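Local coordinates for Lmo0794 protein (Listeria monocytogenes, PDB 3EW7) that is of unknown function but has a Rossmann fold, probably binds NAD or NADP and may act as an oxidoreductase, at residues R15-A20 and V27-R32; H85-L90 and A146-T151; L47-D50 and L54-S57. The protein carries 3 engineered substitutions. All coordinates share one frame; numbering follows the deposited sequence.

Contact 1 (R15-A20 and V27-R32); sequences RILEEA and VTAIVR
Leu-17 meets Val-27 because each swings a branch carbon anti to its own backbone nitrogen: CG of Leu-17 (chi1 176°) and CG1 of Val-27 (chi1 173°). These torsions carry the leucine off the helix toward the strand and send the valine methyl up to it, where Leu-17 CD1 and Val-27 CG1 lie 3.4 Å apart; the two side chains meet at a slant. The other valine branch, CG2, sits beside its backbone nitrogen and reaches Ala-20, one helical turn on, with Val-27 CG2 to Ala-20 CB at 3.6 Å. Val-27 thus spreads its two methyls over two helix residues a turn apart. Helix 11-22 and strand 26-31 are the second and third elements of a beta-alpha-beta unit that starts with strand 2-6, the opening unit of the Rossmann fold. The helix segment runs nearly antiparallel to the strand segment, at 164°, with their axes 9.2 Å apart at closest approach. Further along the strand Ala-29 offers just its CB, 4.2 Å from Leu-17 CD1. Ile-5 of strand 2-6 touches both Leu-17 and Val-27, while Leu-195 of helix 187-199 packs on Ala-20.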
ATOM      1  N   ARG A  15       1.978   8.896   5.618  1.00 56.07           N
ATOM      2  CA  ARG A  15       1.624  10.084   4.852  1.00 55.82           C
ATOM      3  C   ARG A  15       0.515   9.722   3.894  1.00 53.31           C
ATOM      4  O   ARG A  15      -0.476  10.437   3.793  1.00 54.91           O
ATOM      5  CB  ARG A  15       2.808  10.610   4.034  1.00 58.60           C
ATOM      6  CG  ARG A  15       4.181  10.186   4.523  1.00 63.07           C
ATOM      7  CD  ARG A  15       4.771  11.113   5.581  1.00 66.59           C
ATOM      8  NE  ARG A  15       3.947  12.294   5.836  1.00 69.44           N
ATOM      9  CZ  ARG A  15       3.245  12.490   6.950  1.00 68.91           C
ATOM     10  NH1 ARG A  15       3.260  11.582   7.924  1.00 66.85           N
ATOM     11  NH2 ARG A  15       2.531  13.600   7.089  1.00 66.91           N
ATOM     12  N   ILE A  16       0.689   8.615   3.180  1.00 49.78           N
ATOM     13  CA  ILE A  16      -0.325   8.190   2.241  1.00 46.17           C
ATOM     14  C   ILE A  16      -1.677   8.334   2.917  1.00 46.65           C
ATOM     15  O   ILE A  16      -2.648   8.782   2.310  1.00 47.02           O
ATOM     16  CB  ILE A  16      -0.103   6.745   1.803  1.00 42.78           C
ATOM     17  CG1 ILE A  16       1.153   6.681   0.926  1.00 40.65           C
ATOM     18  CG2 ILE A  16      -1.323   6.234   1.054  1.00 40.83           C
ATOM     19  CD1 ILE A  16       1.399   5.336   0.270  1.00 38.81           C
ATOM     20  N   LEU A  17      -1.729   7.997   4.195  1.00 46.91           N
ATOM     21  CA  LEU A  17      -2.973   8.108   4.930  1.00 47.97           C
ATOM     22  C   LEU A  17      -3.358   9.558   5.122  1.00 47.82           C
ATOM     23  O   LEU A  17      -4.497   9.932   4.838  1.00 48.42           O
ATOM     24  CB  LEU A  17      -2.868   7.405   6.285  1.00 49.59           C
ATOM     25  CG  LEU A  17      -4.113   7.544   7.170  1.00 50.43           C
ATOM     26  CD1 LEU A  17      -4.394   6.262   7.945  1.00 47.23           C
ATOM     27  CD2 LEU A  17      -3.915   8.737   8.105  1.00 51.99           C
ATOM     28  N   GLU A  18      -2.424  10.375   5.608  1.00 48.41           N
ATOM     29  CA  GLU A  18      -2.709  11.802   5.812  1.00 51.02           C
ATOM     30  C   GLU A  18      -3.239  12.436   4.533  1.00 49.96           C
ATOM     31  O   GLU A  18      -4.339  12.983   4.515  1.00 48.46           O
ATOM     32  CB  GLU A  18      -1.454  12.564   6.274  1.00 53.70           C
ATOM     33  CG  GLU A  18      -1.148  12.446   7.768  1.00 58.87           C
ATOM     34  CD  GLU A  18      -2.363  12.756   8.645  1.00 62.60           C
ATOM     35  OE1 GLU A  18      -2.994  13.824   8.450  1.00 64.78           O
ATOM     36  OE2 GLU A  18      -2.684  11.927   9.531  1.00 65.18           O
ATOM     37  N   GLU A  19      -2.436  12.349   3.474  1.00 50.83           N
ATOM     38  CA  GLU A  19      -2.767  12.880   2.150  1.00 51.26           C
ATOM     39  C   GLU A  19      -4.161  12.424   1.729  1.00 51.08           C
ATOM     40  O   GLU A  19      -4.946  13.204   1.183  1.00 51.83           O
ATOM     41  CB  GLU A  19      -1.733  12.394   1.125  1.00 50.85           C
ATOM     42  CG  GLU A  19      -1.904  12.947  -0.279  1.00 51.58           C
ATOM     43  CD  GLU A  19      -1.752  14.453  -0.329  1.00 53.33           C
ATOM     44  OE1 GLU A  19      -0.908  14.976   0.424  1.00 55.25           O
ATOM     45  OE2 GLU A  19      -2.458  15.110  -1.122  1.00 53.76           O
ATOM     46  N   ALA A  20      -4.465  11.157   1.979  1.00 49.80           N
ATOM     47  CA  ALA A  20      -5.767  10.632   1.622  1.00 51.31           C
ATOM     48  C   ALA A  20      -6.876  11.325   2.420  1.00 52.26           C
ATOM     49  O   ALA A  20      -7.831  11.864   1.845  1.00 52.10           O
ATOM     50  CB  ALA A  20      -5.796   9.137   1.858  1.00 51.44           C
ATOM     51  N   VAL A  27     -10.806   7.092   5.130  1.00 52.93           N
ATOM     52  CA  VAL A  27      -9.634   6.256   5.301  1.00 52.15           C
ATOM     53  C   VAL A  27      -9.769   5.209   6.389  1.00 52.84           C
ATOM     54  O   VAL A  27     -10.245   5.506   7.483  1.00 53.90           O
ATOM     55  CB  VAL A  27      -8.407   7.133   5.634  1.00 51.99           C
ATOM     56  CG1 VAL A  27      -7.217   6.268   5.986  1.00 52.22           C
ATOM     57  CG2 VAL A  27      -8.076   8.032   4.466  1.00 50.27           C
ATOM     58  N   THR A  28      -9.362   3.980   6.084  1.00 53.19           N
ATOM     59  CA  THR A  28      -9.378   2.907   7.073  1.00 54.44           C
ATOM     60  C   THR A  28      -7.935   2.484   7.298  1.00 55.69           C
ATOM     61  O   THR A  28      -7.222   2.154   6.349  1.00 54.83           O
ATOM     62  CB  THR A  28     -10.169   1.665   6.618  1.00 54.85           C
ATOM     63  OG1 THR A  28     -11.572   1.929   6.708  1.00 58.05           O
ATOM     64  CG2 THR A  28      -9.843   0.468   7.508  1.00 54.28           C
ATOM     65  N   ALA A  29      -7.502   2.518   8.555  1.00 56.98           N
ATOM     66  CA  ALA A  29      -6.148   2.117   8.896  1.00 57.86           C
ATOM     67  C   ALA A  29      -6.178   0.625   9.213  1.00 59.01           C
ATOM     68  O   ALA A  29      -6.891   0.187  10.116  1.00 59.94           O
ATOM     69  CB  ALA A  29      -5.646   2.906  10.098  1.00 56.84           C
ATOM     70  N   ILE A  30      -5.423  -0.153   8.445  1.00 58.86           N
ATOM     71  CA  ILE A  30      -5.350  -1.590   8.639  1.00 58.92           C
ATOM     72  C   ILE A  30      -3.985  -1.852   9.257  1.00 62.50           C
ATOM     73  O   ILE A  30      -2.949  -1.640   8.620  1.00 63.17           O
ATOM     74  CB  ILE A  30      -5.502  -2.308   7.296  1.00 56.82           C
ATOM     75  CG1 ILE A  30      -6.857  -1.942   6.686  1.00 54.84           C
ATOM     76  CG2 ILE A  30      -5.388  -3.811   7.482  1.00 54.90           C
ATOM     77  CD1 ILE A  30      -7.069  -2.460   5.288  1.00 51.25           C
ATOM     78  N   VAL A  31      -3.999  -2.306  10.511  1.00 65.70           N
ATOM     79  CA  VAL A  31      -2.773  -2.543  11.267  1.00 67.69           C
ATOM     80  C   VAL A  31      -2.799  -3.724  12.234  1.00 69.75           C
ATOM     81  O   VAL A  31      -3.862  -4.252  12.569  1.00 69.21           O
ATOM     82  CB  VAL A  31      -2.426  -1.302  12.077  1.00 66.96           C
ATOM     83  CG1 VAL A  31      -2.045  -0.165  11.135  1.00 66.70           C
ATOM     84  CG2 VAL A  31      -3.627  -0.911  12.942  1.00 65.89           C
ATOM     85  N   ARG A  32      -1.608  -4.119  12.688  1.00 72.10           N
ATOM     86  CA  ARG A  32      -1.456  -5.226  13.621  1.00 74.40           C
ATOM     87  C   ARG A  32      -1.857  -4.804  15.029  1.00 76.46           C
ATOM     88  O   ARG A  32      -2.555  -5.536  15.721  1.00 76.28           O
ATOM     89  CB  ARG A  32      -0.011  -5.725  13.617  1.00 75.83           C
ATOM     90  CG  ARG A  32       0.450  -6.274  12.271  1.00 77.72           C
ATOM     91  CD  ARG A  32       1.721  -7.102  12.410  1.00 78.14           C
ATOM     92  NE  ARG A  32       1.587  -8.046  13.513  1.00 77.06           N
ATOM     93  CZ  ARG A  32       2.272  -7.959  14.646  1.00 77.54           C
ATOM     94  NH1 ARG A  32       3.150  -6.981  14.814  1.00 77.62           N
ATOM     95  NH2 ARG A  32       2.050  -8.824  15.627  1.00 77.70           N
TER

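Contact 2 (H85-L90 and A146-T151)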
ATOM      1  N   HIS A  85      -0.408 -13.700  -0.526  1.00 44.56           N
ATOM      2  CA  HIS A  85      -1.676 -13.925   0.155  1.00 43.45           C
ATOM      3  C   HIS A  85      -2.775 -13.033  -0.420  1.00 44.49           C
ATOM      4  O   HIS A  85      -3.868 -13.505  -0.727  1.00 44.53           O
ATOM      5  CB  HIS A  85      -1.544 -13.654   1.652  1.00 41.59           C
ATOM      6  CG  HIS A  85      -2.856 -13.644   2.377  1.00 42.36           C
ATOM      7  ND1 HIS A  85      -3.635 -14.773   2.527  1.00 44.65           N
ATOM      8  CD2 HIS A  85      -3.544 -12.636   2.965  1.00 42.92           C
ATOM      9  CE1 HIS A  85      -4.746 -14.458   3.173  1.00 44.76           C
ATOM     10  NE2 HIS A  85      -4.715 -13.167   3.449  1.00 42.79           N
ATOM     11  N   LEU A  86      -2.484 -11.744  -0.562  1.00 45.56           N
ATOM     12  CA  LEU A  86      -3.460 -10.804  -1.095  1.00 46.70           C
ATOM     13  C   LEU A  86      -3.843 -11.159  -2.523  1.00 48.12           C
ATOM     14  O   LEU A  86      -5.006 -11.033  -2.908  1.00 48.95           O
ATOM     15  CB  LEU A  86      -2.910  -9.373  -1.041  1.00 46.03           C
ATOM     16  CG  LEU A  86      -2.704  -8.799   0.367  1.00 46.62           C
ATOM     17  CD1 LEU A  86      -2.164  -7.383   0.287  1.00 44.12           C
ATOM     18  CD2 LEU A  86      -4.029  -8.806   1.116  1.00 46.64           C
ATOM     19  N   ILE A  87      -2.863 -11.612  -3.300  1.00 48.60           N
ATOM     20  CA  ILE A  87      -3.099 -11.991  -4.682  1.00 48.04           C
ATOM     21  C   ILE A  87      -4.109 -13.130  -4.775  1.00 49.93           C
ATOM     22  O   ILE A  87      -5.040 -13.061  -5.574  1.00 51.86           O
ATOM     23  CB  ILE A  87      -1.778 -12.396  -5.380  1.00 47.71           C
ATOM     24  CG1 ILE A  87      -1.015 -11.133  -5.787  1.00 44.34           C
ATOM     25  CG2 ILE A  87      -2.059 -13.297  -6.597  1.00 46.15           C
ATOM     26  CD1 ILE A  87       0.433 -11.381  -6.170  0.50 44.25           C
ATOM     27  N   SER A  88      -3.953 -14.167  -3.961  1.00 50.09           N
ATOM     28  CA  SER A  88      -4.901 -15.282  -4.031  1.00 52.42           C
ATOM     29  C   SER A  88      -6.282 -14.864  -3.509  1.00 52.54           C
ATOM     30  O   SER A  88      -7.320 -15.263  -4.049  1.00 53.31           O
ATOM     31  CB  SER A  88      -4.387 -16.497  -3.239  1.00 53.07           C
ATOM     32  OG  SER A  88      -4.500 -16.297  -1.839  1.00 56.09           O
ATOM     33  N   VAL A  89      -6.289 -14.055  -2.461  1.00 51.10           N
ATOM     34  CA  VAL A  89      -7.527 -13.594  -1.875  1.00 49.81           C
ATOM     35  C   VAL A  89      -8.265 -12.663  -2.832  1.00 51.16           C
ATOM     36  O   VAL A  89      -9.495 -12.660  -2.894  1.00 51.04           O
ATOM     37  CB  VAL A  89      -7.246 -12.865  -0.544  1.00 49.20           C
ATOM     38  CG1 VAL A  89      -8.402 -11.958  -0.171  1.00 48.04           C
ATOM     39  CG2 VAL A  89      -7.014 -13.885   0.548  1.00 46.68           C
ATOM     40  N   LEU A  90      -7.505 -11.884  -3.591  1.00 51.90           N
ATOM     41  CA  LEU A  90      -8.086 -10.926  -4.529  1.00 52.42           C
ATOM     42  C   LEU A  90      -8.400 -11.482  -5.916  1.00 53.20           C
ATOM     43  O   LEU A  90      -9.074 -10.826  -6.709  1.00 52.62           O
ATOM     44  CB  LEU A  90      -7.142  -9.731  -4.691  1.00 51.53           C
ATOM     45  CG  LEU A  90      -7.515  -8.353  -4.144  1.00 51.35           C
ATOM     46  CD1 LEU A  90      -8.899  -8.386  -3.534  1.00 51.77           C
ATOM     47  CD2 LEU A  90      -6.483  -7.926  -3.117  1.00 51.68           C
ATOM     48  N   ALA A 146      -3.900 -10.203 -15.563  1.00 53.02           N
ATOM     49  CA  ALA A 146      -5.283  -9.826 -15.773  1.00 51.84           C
ATOM     50  C   ALA A 146      -6.299 -10.421 -14.823  1.00 50.81           C
ATOM     51  O   ALA A 146      -7.491 -10.183 -14.977  1.00 52.49           O
ATOM     52  CB  ALA A 146      -5.673 -10.152 -17.216  1.00 49.77           C
ATOM     53  N   GLU A 147      -5.849 -11.169 -13.825  1.00 50.44           N
ATOM     54  CA  GLU A 147      -6.785 -11.798 -12.898  1.00 50.45           C
ATOM     55  C   GLU A 147      -7.412 -10.905 -11.820  1.00 49.20           C
ATOM     56  O   GLU A 147      -8.360 -11.313 -11.149  1.00 48.56           O
ATOM     57  CB  GLU A 147      -6.128 -13.035 -12.281  1.00 52.82           C
ATOM     58  CG  GLU A 147      -5.970 -14.167 -13.303  1.00 54.77           C
ATOM     59  CD  GLU A 147      -5.003 -15.258 -12.864  1.00 56.01           C
ATOM     60  OE1 GLU A 147      -5.227 -15.865 -11.798  1.00 56.54           O
ATOM     61  OE2 GLU A 147      -4.019 -15.515 -13.592  1.00 55.69           O
ATOM     62  N   PHE A 148      -6.884  -9.698 -11.644  1.00 47.66           N
ATOM     63  CA  PHE A 148      -7.470  -8.763 -10.689  1.00 46.89           C
ATOM     64  C   PHE A 148      -6.937  -7.365 -10.891  1.00 46.40           C
ATOM     65  O   PHE A 148      -6.064  -7.133 -11.727  1.00 46.07           O
ATOM     66  CB  PHE A 148      -7.270  -9.205  -9.233  1.00 46.26           C
ATOM     67  CG  PHE A 148      -5.885  -9.003  -8.708  1.00 46.74           C
ATOM     68  CD1 PHE A 148      -5.669  -8.176  -7.610  1.00 47.89           C
ATOM     69  CD2 PHE A 148      -4.807  -9.677  -9.261  1.00 47.23           C
ATOM     70  CE1 PHE A 148      -4.395  -8.028  -7.065  1.00 47.25           C
ATOM     71  CE2 PHE A 148      -3.533  -9.538  -8.729  1.00 46.88           C
ATOM     72  CZ  PHE A 148      -3.327  -8.710  -7.625  1.00 47.13           C
ATOM     73  N   SER A 149      -7.476  -6.423 -10.133  1.00 46.16           N
ATOM     74  CA  SER A 149      -7.067  -5.038 -10.265  1.00 46.32           C
ATOM     75  C   SER A 149      -5.912  -4.648  -9.340  1.00 46.00           C
ATOM     76  O   SER A 149      -6.068  -4.601  -8.117  1.00 44.83           O
ATOM     77  CB  SER A 149      -8.270  -4.138 -10.012  1.00 45.61           C
ATOM     78  OG  SER A 149      -7.960  -2.810 -10.371  1.00 48.83           O
ATOM     79  N   TRP A 150      -4.757  -4.344  -9.929  1.00 45.66           N
ATOM     80  CA  TRP A 150      -3.588  -3.967  -9.139  1.00 45.35           C
ATOM     81  C   TRP A 150      -2.713  -2.906  -9.801  1.00 45.31           C
ATOM     82  O   TRP A 150      -2.811  -2.654 -11.005  1.00 45.10           O
ATOM     83  CB  TRP A 150      -2.719  -5.194  -8.887  1.00 44.36           C
ATOM     84  CG  TRP A 150      -2.152  -5.743 -10.153  1.00 43.29           C
ATOM     85  CD1 TRP A 150      -2.772  -6.567 -11.039  1.00 43.42           C
ATOM     86  CD2 TRP A 150      -0.867  -5.451 -10.711  1.00 44.19           C
ATOM     87  NE1 TRP A 150      -1.955  -6.809 -12.118  1.00 43.72           N
ATOM     88  CE2 TRP A 150      -0.778  -6.131 -11.942  1.00 43.51           C
ATOM     89  CE3 TRP A 150       0.222  -4.673 -10.288  1.00 44.75           C
ATOM     90  CZ2 TRP A 150       0.355  -6.061 -12.758  1.00 42.08           C
ATOM     91  CZ3 TRP A 150       1.349  -4.605 -11.102  1.00 43.25           C
ATOM     92  CH2 TRP A 150       1.403  -5.297 -12.324  1.00 42.00           C
ATOM     93  N   THR A 151      -1.851  -2.293  -8.995  1.00 44.31           N
ATOM     94  CA  THR A 151      -0.894  -1.299  -9.471  1.00 45.52           C
ATOM     95  C   THR A 151       0.291  -1.269  -8.523  1.00 45.23           C
ATOM     96  O   THR A 151       0.125  -1.236  -7.305  1.00 44.35           O
ATOM     97  CB  THR A 151      -1.469   0.131  -9.532  1.00 46.60           C
ATOM     98  OG1 THR A 151      -2.516   0.200 -10.504  1.00 49.06           O
ATOM     99  CG2 THR A 151      -0.378   1.106  -9.930  1.00 46.73           C
TER
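Phe-148 lies opposite the last turn of helix 79-90, where its CA comes within 6.6 Å of the CA of Leu-90. The 85-90 segment is regular helix, with backbone bonds from Val-89 N to His-85 O and from Leu-90 N to Leu-86 O. The 146-151 segment arrives as a loop and is extended strand by Trp-150; Phe-148 itself is almost fully stretched. Its CG stands between the backbone nitrogen and the carbonyl carbon (chi1 75°), which directs the ring at the helix. Leu-90 comes slantwise to the ring through its CB, 3.6 Å from Phe-148 CD1, and more loosely through CG. Ile-87, one turn earlier, brings CG1 to 3.8 Å from Phe-148 CZ. Both aliphatic chains run at about a right angle to the phenylalanine and approach its ring obliquely. Trp-150 CD1 rests 3.8 Å above one face of the Phe-148 ring, offset toward the rim. Phe-148 joins the chain leading into strand 150-154 to the C-terminal end of helix 79-90 in this Rossmann fold, with Leu-141 of helix 131-142 and Leu-98 of strand 97-101 also packing on it. Leu-90 O lies against Phe-148 CB at 3.5 Å. On the helix, His-85 O also accepts a bond from Ser-88 OG. Across the two segments, however, no hydrogen bond forms, so cohesion rests on buried apolar contacts of the Phe-148 ring with Leu-90 and Ile-87.

Contact 3 (L47-D50 and L54-S57)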
ATOM      1  N   LEU A  47      -9.217  -1.124  11.291  1.00 69.72           N
ATOM      2  CA  LEU A  47      -9.421  -2.565  11.228  1.00 67.30           C
ATOM      3  C   LEU A  47      -8.109  -3.135  11.735  1.00 66.55           C
ATOM      4  O   LEU A  47      -7.089  -3.045  11.055  1.00 65.86           O
ATOM      5  CB  LEU A  47      -9.652  -3.041   9.796  1.00 65.89           C
ATOM      6  CG  LEU A  47      -9.826  -4.558   9.692  1.00 64.59           C
ATOM      7  CD1 LEU A  47     -11.247  -4.932  10.051  1.00 65.31           C
ATOM      8  CD2 LEU A  47      -9.515  -5.018   8.289  1.00 65.04           C
ATOM      9  N   GLN A  48      -8.119  -3.689  12.942  1.00 65.86           N
ATOM     10  CA  GLN A  48      -6.898  -4.259  13.492  1.00 65.36           C
ATOM     11  C   GLN A  48      -6.745  -5.678  12.993  1.00 63.79           C
ATOM     12  O   GLN A  48      -7.378  -6.593  13.513  1.00 63.36           O
ATOM     13  CB  GLN A  48      -6.922  -4.267  15.016  1.00 67.20           C
ATOM     14  CG  GLN A  48      -5.647  -4.845  15.614  1.00 69.42           C
ATOM     15  CD  GLN A  48      -5.478  -4.499  17.079  1.00 72.66           C
ATOM     16  OE1 GLN A  48      -5.788  -5.300  17.963  1.00 74.30           O
ATOM     17  NE2 GLN A  48      -4.989  -3.293  17.347  1.00 73.30           N
ATOM     18  N   LYS A  49      -5.903  -5.854  11.984  1.00 61.53           N
ATOM     19  CA  LYS A  49      -5.689  -7.173  11.409  1.00 60.00           C
ATOM     20  C   LYS A  49      -4.348  -7.217  10.693  1.00 59.41           C
ATOM     21  O   LYS A  49      -3.987  -6.285   9.981  1.00 60.02           O
ATOM     22  CB  LYS A  49      -6.817  -7.485  10.425  1.00 57.69           C
ATOM     23  CG  LYS A  49      -7.501  -8.818  10.639  1.00 56.75           C
ATOM     24  CD  LYS A  49      -8.914  -8.775  10.068  1.00 57.43           C
ATOM     25  CE  LYS A  49      -9.722 -10.030  10.384  1.00 57.01           C
ATOM     26  NZ  LYS A  49      -9.424 -11.167   9.467  1.00 58.02           N
ATOM     27  N   ASP A  50      -3.592  -8.284  10.893  1.00 58.66           N
ATOM     28  CA  ASP A  50      -2.321  -8.384  10.207  1.00 58.21           C
ATOM     29  C   ASP A  50      -2.663  -8.700   8.766  1.00 56.60           C
ATOM     30  O   ASP A  50      -3.706  -9.285   8.487  1.00 57.31           O
ATOM     31  CB  ASP A  50      -1.457  -9.495  10.791  1.00 60.86           C
ATOM     32  CG  ASP A  50      -0.205  -9.749   9.966  1.00 64.17           C
ATOM     33  OD1 ASP A  50       0.629  -8.819   9.813  1.00 64.47           O
ATOM     34  OD2 ASP A  50      -0.060 -10.889   9.463  1.00 66.99           O
ATOM     35  N   LEU A  54      -5.977 -11.109   6.423  1.00 58.55           N
ATOM     36  CA  LEU A  54      -6.991 -10.422   5.638  1.00 58.28           C
ATOM     37  C   LEU A  54      -7.796 -11.335   4.703  1.00 58.63           C
ATOM     38  O   LEU A  54      -7.231 -12.125   3.934  1.00 57.89           O
ATOM     39  CB  LEU A  54      -6.329  -9.299   4.845  1.00 57.43           C
ATOM     40  CG  LEU A  54      -6.371  -7.897   5.452  1.00 56.94           C
ATOM     41  CD1 LEU A  54      -6.461  -7.970   6.966  1.00 58.18           C
ATOM     42  CD2 LEU A  54      -5.147  -7.126   4.994  1.00 55.06           C
ATOM     43  N   THR A  55      -9.121 -11.223   4.776  1.00 58.29           N
ATOM     44  CA  THR A  55     -10.002 -12.026   3.928  1.00 59.78           C
ATOM     45  C   THR A  55     -10.707 -11.104   2.962  1.00 59.75           C
ATOM     46  O   THR A  55     -10.934  -9.939   3.280  1.00 60.58           O
ATOM     47  CB  THR A  55     -11.096 -12.714   4.731  1.00 60.87           C
ATOM     48  OG1 THR A  55     -12.000 -11.717   5.227  1.00 62.67           O
ATOM     49  CG2 THR A  55     -10.502 -13.490   5.899  1.00 61.70           C
ATOM     50  N   LEU A  56     -11.069 -11.621   1.792  1.00 59.73           N
ATOM     51  CA  LEU A  56     -11.769 -10.817   0.791  1.00 59.59           C
ATOM     52  C   LEU A  56     -12.846  -9.955   1.447  1.00 60.30           C
ATOM     53  O   LEU A  56     -13.008  -8.779   1.111  1.00 60.75           O
ATOM     54  CB  LEU A  56     -12.418 -11.717  -0.261  1.00 58.69           C
ATOM     55  CG  LEU A  56     -13.189 -11.004  -1.383  1.00 57.39           C
ATOM     56  CD1 LEU A  56     -12.224 -10.207  -2.257  1.00 54.73           C
ATOM     57  CD2 LEU A  56     -13.939 -12.029  -2.225  1.00 55.42           C
ATOM     58  N   SER A  57     -13.574 -10.545   2.390  1.00 61.13           N
ATOM     59  CA  SER A  57     -14.638  -9.839   3.100  1.00 61.03           C
ATOM     60  C   SER A  57     -14.238  -8.444   3.585  1.00 60.24           C
ATOM     61  O   SER A  57     -14.851  -7.454   3.194  1.00 60.28           O
ATOM     62  CB  SER A  57     -15.121 -10.671   4.288  1.00 61.68           C
ATOM     63  OG  SER A  57     -16.112  -9.974   5.017  1.00 61.14           O
TER
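Lys-49 runs its aliphatic chain past Leu-54, the two side chains pointing in opposite directions. Its CB lies 3.5 Å from Leu-54 CD1, CG follows at 3.9 Å from the same methyl, and CD at 4.0 Å, so three successive methylenes border one leucine branch. A turn about the CD-CE bond (chi4 -81°) brings the ammonium round to the loop: Lys-49 NZ stands 4.4 Å from Thr-55 CG2, but its hydrogen bond goes to Asp-53 O, with Asp-58 as a long, weak ionic partner. Leu-54 CD1 is also touched by Asp-50 O at 3.4 Å and, more distantly, by Leu-47 CD2 at 4.4 Å. The segments belong to the connection that leaves edge strand 45-48 of the Rossmann sheet and turns through residues 51-53 into the short helix 56-59. Asp-50 OD2 accepts from Phe-52 N inside that turn, and Leu-59 of the helix packs on Leu-54. The methylenes of Lys-49 thus border a methyl of the buried Leu-54, while NZ bonds the Asp-53 carbonyl. With no hydrogen bond directly between the two segments, dispersion joins them, and polar bonds to neighbouring residues supplement it.

Overall arrangement
All three contacts are built around one seven-stranded parallel Rossmann sheet. Along the chain contact 1 comes first, then contact 3, then contact 2. Contacts 1 and 3 have centres about 14 Å apart and meet through neighbouring strands 26-31 and 45-48, where Ala-29 and Val-31 probably bond to Leu-47. Contacts 3 and 2, with centres about 15 Å apart, join where His-85 probably bonds to Leu-54 O and Val-89 packs by residues 54-56. Contacts 1 and 2 lie on opposite sides of the chain's centre, about 20 Å between centres, and do not touch. Contact 3 thus ties the first beta-alpha-beta unit to helix 79-90 within one fold, consistent with a dinucleotide-binding Rossmann domain.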